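Local coordinates for coenzyme Q-binding protein COQ10 START domain-containing protein (Thermus thermophilus, PDB 2D4R) that is of unknown function but, as a putative member of the START domain superfamily related to COQ10, probably binds a lipid or similar hydrophobic ligand, at residues K22-L27 / E35-V40; N75-P80 / G89-L94. All blocks are in the same frame, centred on the assembly; numbering follows the deposited sequence.

Interaction 1 (K22-L27 / E35-V40)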
loop_
_atom_site.group_PDB
_atom_site.type_symbol
_atom_site.label_atom_id
_atom_site.label_comp_id
_atom_site.label_asym_id
_atom_site.label_seq_id
_atom_site.Cartn_x
_atom_site.Cartn_y
_atom_site.Cartn_z
ATOM N N LYS A 22 6.037 4.541 6.529
ATOM C CA LYS A 22 6.930 5.245 5.622
ATOM C C LYS A 22 8.220 4.467 5.419
ATOM O O LYS A 22 8.846 4.545 4.365
ATOM C CB LYS A 22 7.243 6.633 6.171
ATOM C CG LYS A 22 8.154 7.452 5.287
ATOM C CD LYS A 22 8.560 8.726 5.984
ATOM C CE LYS A 22 9.680 9.419 5.243
ATOM N NZ LYS A 22 9.943 10.749 5.844
ATOM N N ASP A 23 8.613 3.714 6.439
ATOM C CA ASP A 23 9.760 2.822 6.341
ATOM C C ASP A 23 9.295 1.541 5.678
ATOM O O ASP A 23 9.070 0.523 6.354
ATOM C CB ASP A 23 10.313 2.510 7.733
ATOM C CG ASP A 23 11.373 1.411 7.712
ATOM O OD1 ASP A 23 11.994 1.189 6.654
ATOM O OD2 ASP A 23 11.581 0.775 8.761
ATOM N N LEU A 24 9.149 1.608 4.354
ATOM C CA LEU A 24 8.561 0.521 3.586
ATOM C C LEU A 24 9.351 -0.769 3.768
ATOM O O LEU A 24 8.779 -1.853 3.858
ATOM C CB LEU A 24 8.520 0.880 2.102
ATOM C CG LEU A 24 7.741 2.133 1.719
ATOM C CD1 LEU A 24 7.915 2.435 0.234
ATOM C CD2 LEU A 24 6.303 1.920 2.047
ATOM N N GLU A 25 10.670 -0.653 3.828
ATOM C CA GLU A 25 11.480 -1.846 3.885
ATOM C C GLU A 25 11.333 -2.539 5.234
ATOM O O GLU A 25 11.370 -3.769 5.308
ATOM C CB GLU A 25 12.928 -1.490 3.586
ATOM C CG GLU A 25 13.088 -0.955 2.178
ATOM C CD GLU A 25 14.514 -0.995 1.705
ATOM O OE1 GLU A 25 15.409 -0.867 2.562
ATOM O OE2 GLU A 25 14.738 -1.156 0.485
ATOM N N GLY A 26 11.134 -1.752 6.292
ATOM C CA GLY A 26 10.815 -2.321 7.583
ATOM C C GLY A 26 9.407 -2.890 7.626
ATOM O O GLY A 26 9.105 -3.772 8.427
ATOM N N LEU A 27 8.536 -2.384 6.762
ATOM C CA LEU A 27 7.148 -2.834 6.721
ATOM C C LEU A 27 7.067 -4.155 5.963
ATOM O O LEU A 27 6.214 -4.994 6.247
ATOM C CB LEU A 27 6.278 -1.791 6.016
ATOM C CG LEU A 27 4.836 -1.545 6.477
ATOM C CD1 LEU A 27 4.172 -0.573 5.513
ATOM C CD2 LEU A 27 4.058 -2.827 6.536
ATOM N N GLU A 35 6.321 -10.173 -2.189
ATOM C CA GLU A 35 7.501 -11.023 -2.271
ATOM C C GLU A 35 8.778 -10.194 -2.156
ATOM O O GLU A 35 9.742 -10.608 -1.518
ATOM C CB GLU A 35 7.504 -11.771 -3.601
ATOM C CG GLU A 35 8.787 -12.534 -3.866
ATOM C CD GLU A 35 9.112 -12.657 -5.344
ATOM O OE1 GLU A 35 8.618 -13.608 -5.988
ATOM O OE2 GLU A 35 9.866 -11.804 -5.864
ATOM N N SER A 36 8.784 -9.028 -2.791
ATOM C CA SER A 36 9.934 -8.130 -2.732
ATOM C C SER A 36 9.502 -6.662 -2.772
ATOM O O SER A 36 8.656 -6.270 -3.570
ATOM C CB SER A 36 10.911 -8.419 -3.880
ATOM O OG SER A 36 10.355 -8.106 -5.137
ATOM N N LEU A 37 10.088 -5.857 -1.896
ATOM C CA LEU A 37 9.831 -4.429 -1.898
ATOM C C LEU A 37 11.142 -3.706 -1.608
ATOM O O LEU A 37 11.644 -3.728 -0.487
ATOM C CB LEU A 37 8.775 -4.082 -0.841
ATOM C CG LEU A 37 7.990 -2.777 -1.008
ATOM C CD1 LEU A 37 7.120 -2.526 0.234
ATOM C CD2 LEU A 37 8.956 -1.626 -1.225
ATOM N N GLU A 38 11.696 -3.074 -2.634
ATOM C CA GLU A 38 12.975 -2.391 -2.498
ATOM C C GLU A 38 12.877 -0.893 -2.797
ATOM O O GLU A 38 12.422 -0.483 -3.865
ATOM C CB GLU A 38 14.030 -3.052 -3.404
ATOM C CG GLU A 38 13.471 -3.798 -4.620
ATOM C CD GLU A 38 14.493 -4.723 -5.297
ATOM O OE1 GLU A 38 14.300 -5.051 -6.490
ATOM O OE2 GLU A 38 15.481 -5.129 -4.641
ATOM N N VAL A 39 13.306 -0.076 -1.840
ATOM C CA VAL A 39 13.386 1.365 -2.057
ATOM C C VAL A 39 14.561 1.665 -2.985
ATOM O O VAL A 39 15.717 1.446 -2.620
ATOM C CB VAL A 39 13.585 2.140 -0.730
ATOM C CG1 VAL A 39 13.905 3.609 -1.036
ATOM C CG2 VAL A 39 12.331 2.042 0.134
ATOM N N VAL A 40 14.268 2.160 -4.187
ATOM C CA VAL A 40 15.316 2.402 -5.168
ATOM C C VAL A 40 15.873 3.828 -5.117
ATOM O O VAL A 40 17.026 4.057 -5.480
ATOM C CB VAL A 40 14.839 2.125 -6.614
ATOM C CG1 VAL A 40 14.541 0.662 -6.795
ATOM C CG2 VAL A 40 13.626 2.965 -6.941
#
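With CG placed opposite its own carbonyl carbon (chi1 -64°) and the chain extended beyond, Glu-25 reaches out from helix 24-27 to the edge of strand 34-43, while Leu-37 sets CG opposite its backbone N (chi1 -158°) and turns its methyls toward the helix. The carboxylate ends on the backbone: Val-39 N donates to Glu-25 OE2 at 2.9 Å, with 160° at the hydrogen, arriving on the anti side and somewhat out of the carboxylate plane. Glutamate suits this place because its aliphatic part is useful too: Glu-25 CG passes obliquely over Val-39 CG2 at 3.7 Å. Deeper in, Leu-37 CD1 packs 4.1 Å from Leu-24 CB, and Leu-24 CD1 approaches Val-39 CG2 at 4.4 Å, a looser touch. Leucines fit this buried layer, whereas the carboxylate of Glu-25 lies at the solvent-exposed side of the contact. The helix is itself capped by Asp-23, whose OD1 accepts from Gly-26 N at 3.1 Å and whose OD2 forms a salt bridge with Arg-141. On its other side the strand pairs with 46-55 in the sheet, where Glu-35 and Ser-36 form a classic beta bulge opposite Val-52. The acid thus gives an outward-facing N-H of the outermost strand a side-chain acceptor in place of another strand, while Leu-24, Leu-37 and Val-39 make the apolar part.

Interaction 2 (N75-P80 / G89-L94)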
loop_
_atom_site.group_PDB
_atom_site.type_symbol
_atom_site.label_atom_id
_atom_site.label_comp_id
_atom_site.label_asym_id
_atom_site.label_seq_id
_atom_site.Cartn_x
_atom_site.Cartn_y
_atom_site.Cartn_z
ATOM N N ASN A 75 0.223 10.399 2.537
ATOM C CA ASN A 75 1.112 10.096 1.434
ATOM C C ASN A 75 0.298 9.991 0.146
ATOM O O ASN A 75 -0.893 9.704 0.184
ATOM C CB ASN A 75 1.832 8.786 1.725
ATOM C CG ASN A 75 2.097 7.977 0.481
ATOM O OD1 ASN A 75 1.345 7.061 0.151
ATOM N ND2 ASN A 75 3.173 8.307 -0.220
ATOM N N ARG A 76 0.937 10.257 -0.985
ATOM C CA ARG A 76 0.345 9.988 -2.290
ATOM C C ARG A 76 1.312 9.119 -3.092
ATOM O O ARG A 76 2.522 9.323 -3.031
ATOM C CB ARG A 76 0.101 11.293 -3.052
ATOM C CG ARG A 76 -1.299 11.825 -2.960
ATOM C CD ARG A 76 -1.368 13.272 -3.431
ATOM N NE ARG A 76 -2.406 13.999 -2.708
ATOM C CZ ARG A 76 -3.697 13.683 -2.744
ATOM N NH1 ARG A 76 -4.576 14.393 -2.056
ATOM N NH2 ARG A 76 -4.110 12.656 -3.475
ATOM N N PHE A 77 0.782 8.157 -3.843
ATOM C CA PHE A 77 1.634 7.284 -4.642
ATOM C C PHE A 77 1.075 7.042 -6.033
ATOM O O PHE A 77 -0.129 7.140 -6.254
ATOM C CB PHE A 77 1.866 5.944 -3.911
ATOM C CG PHE A 77 0.629 5.109 -3.745
ATOM C CD1 PHE A 77 -0.252 5.345 -2.692
ATOM C CD2 PHE A 77 0.337 4.094 -4.644
ATOM C CE1 PHE A 77 -1.406 4.589 -2.536
ATOM C CE2 PHE A 77 -0.819 3.328 -4.496
ATOM C CZ PHE A 77 -1.692 3.582 -3.435
ATOM N N PHE A 78 1.959 6.730 -6.972
ATOM C CA PHE A 78 1.570 6.553 -8.364
ATOM C C PHE A 78 2.625 5.651 -8.998
ATOM O O PHE A 78 3.802 5.775 -8.682
ATOM C CB PHE A 78 1.515 7.942 -9.044
ATOM C CG PHE A 78 1.212 7.921 -10.536
ATOM C CD1 PHE A 78 -0.068 8.221 -11.006
ATOM C CD2 PHE A 78 2.215 7.647 -11.468
ATOM C CE1 PHE A 78 -0.344 8.249 -12.381
ATOM C CE2 PHE A 78 1.943 7.676 -12.848
ATOM C CZ PHE A 78 0.664 7.977 -13.299
ATOM N N SER A 79 2.207 4.731 -9.865
ATOM C CA SER A 79 3.155 3.894 -10.601
ATOM C C SER A 79 3.362 4.432 -12.005
ATOM O O SER A 79 2.423 4.492 -12.797
ATOM C CB SER A 79 2.652 2.456 -10.710
ATOM O OG SER A 79 3.605 1.684 -11.410
ATOM N N PRO A 80 4.601 4.827 -12.332
ATOM C CA PRO A 80 4.943 5.367 -13.652
ATOM C C PRO A 80 5.263 4.247 -14.645
ATOM O O PRO A 80 5.259 4.452 -15.864
ATOM C CB PRO A 80 6.169 6.240 -13.371
ATOM C CG PRO A 80 6.519 6.014 -11.893
ATOM C CD PRO A 80 5.790 4.784 -11.467
ATOM N N GLY A 89 -2.931 6.163 -5.462
ATOM C CA GLY A 89 -3.834 6.354 -4.354
ATOM C C GLY A 89 -3.216 7.117 -3.206
ATOM O O GLY A 89 -2.254 7.860 -3.370
ATOM N N THR A 90 -3.766 6.936 -2.023
ATOM C CA THR A 90 -3.285 7.678 -0.878
ATOM C C THR A 90 -3.316 6.769 0.331
ATOM O O THR A 90 -4.167 5.895 0.426
ATOM C CB THR A 90 -4.172 8.898 -0.597
ATOM O OG1 THR A 90 -5.480 8.439 -0.256
ATOM C CG2 THR A 90 -4.248 9.812 -1.828
ATOM N N TRP A 91 -2.351 6.959 1.224
ATOM C CA TRP A 91 -2.451 6.498 2.608
ATOM C C TRP A 91 -2.679 7.743 3.482
ATOM O O TRP A 91 -1.917 8.714 3.408
ATOM C CB TRP A 91 -1.154 5.817 3.065
ATOM C CG TRP A 91 -0.744 4.582 2.284
ATOM C CD1 TRP A 91 -0.476 4.504 0.945
ATOM C CD2 TRP A 91 -0.461 3.280 2.822
ATOM N NE1 TRP A 91 -0.035 3.247 0.622
ATOM C CE2 TRP A 91 -0.013 2.476 1.751
ATOM C CE3 TRP A 91 -0.540 2.720 4.103
ATOM C CZ2 TRP A 91 0.362 1.143 1.921
ATOM C CZ3 TRP A 91 -0.167 1.390 4.273
ATOM C CH2 TRP A 91 0.281 0.618 3.185
ATOM N N VAL A 92 -3.726 7.725 4.297
ATOM C CA VAL A 92 -3.932 8.803 5.261
ATOM C C VAL A 92 -4.107 8.239 6.666
ATOM O O VAL A 92 -4.644 7.145 6.853
ATOM C CB VAL A 92 -5.179 9.682 4.904
ATOM C CG1 VAL A 92 -4.966 10.358 3.536
ATOM C CG2 VAL A 92 -6.470 8.819 4.909
ATOM N N PHE A 93 -3.633 8.993 7.648
ATOM C CA PHE A 93 -3.589 8.510 9.011
ATOM C C PHE A 93 -4.337 9.493 9.888
ATOM O O PHE A 93 -3.884 10.605 10.146
ATOM C CB PHE A 93 -2.131 8.348 9.452
ATOM C CG PHE A 93 -1.326 7.461 8.535
ATOM C CD1 PHE A 93 -0.966 7.901 7.261
ATOM C CD2 PHE A 93 -0.953 6.178 8.930
ATOM C CE1 PHE A 93 -0.255 7.077 6.399
ATOM C CE2 PHE A 93 -0.243 5.349 8.074
ATOM C CZ PHE A 93 0.108 5.798 6.801
ATOM N N LEU A 94 -5.507 9.066 10.332
ATOM C CA LEU A 94 -6.432 9.956 11.013
ATOM C C LEU A 94 -6.496 9.646 12.504
ATOM O O LEU A 94 -6.411 8.481 12.905
ATOM C CB LEU A 94 -7.827 9.801 10.411
ATOM C CG LEU A 94 -7.942 9.876 8.885
ATOM C CD1 LEU A 94 -9.352 9.449 8.462
ATOM C CD2 LEU A 94 -7.636 11.292 8.413
#
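Phe-77 lays one face of its ring over the backbone of Gly-89, with Gly-89 N 3.5 Å above the plane over the ring centre, and this is the tight end of an antiparallel hairpin. Phe-77 takes the crowded position between backbone N and carbonyl carbon (chi1 66°), which swings the ring across to the neighbouring strand. Glycine suits the facing site: with no side chain, Gly-89 lets the Phe-77 ring lie directly on its backbone, and its phi of 166° is on the positive side, which glycine adopts readily. Here Phe-77 and Gly-89 form a hydrogen-bonded pair, Phe-77 N giving to Gly-89 O and Gly-89 N to Phe-77 O, each at 3.1 Å. The ring then meets Trp-91 obliquely, Phe-77 CE1 lying 3.6 Å from Trp-91 CD1. Asn-75 runs beside the indole, its OD1 3.2 Å from Trp-91 CD1. The second hydrogen-bonded pair is uneven: Asn-75 N to Trp-91 O is 2.9 Å, whereas the return bond from Trp-91 N to Asn-75 O is 3.3 Å, with the donor well above the carbonyl plane. Leucines of helix 120-144 cover Trp-91 on this buried face. On the other face Arg-76 and Thr-90, a non-hydrogen-bonded pair, lie side by side, the Arg-76 chain, bent at chi3, bringing NH2 obliquely to within 3.3 Å of Thr-90 CG2; a long cationic chain and a beta-branched residue suit a strand surface near solvent. The chemistry is therefore two-sided: aromatic packing over glycine on the face toward the helix, and polar, more loosely packed side chains outward.

In the fold
Both segments of interaction 1 come earlier in the chain than those of interaction 2; their centres lie about 15 Å apart, and their nearest atoms, about 5 Å apart, do not touch. Both reach the same seven-stranded antiparallel sheet. The 22-27 / 35-40 contact sets the short helix 24-27 against strand 34-43, one of the two outermost strands, whereas the 75-80 / 89-94 contact joins strands 74-82 and 86-95, neighbours in the middle of the order. Strands 58-69 and 46-55 lie between them. Together with helix 120-144 over one face, this strongly curved sheet gives the helix-grip architecture of the Bet v 1-like clan, consistent with a hydrophobic ligand cavity as in START-domain relatives.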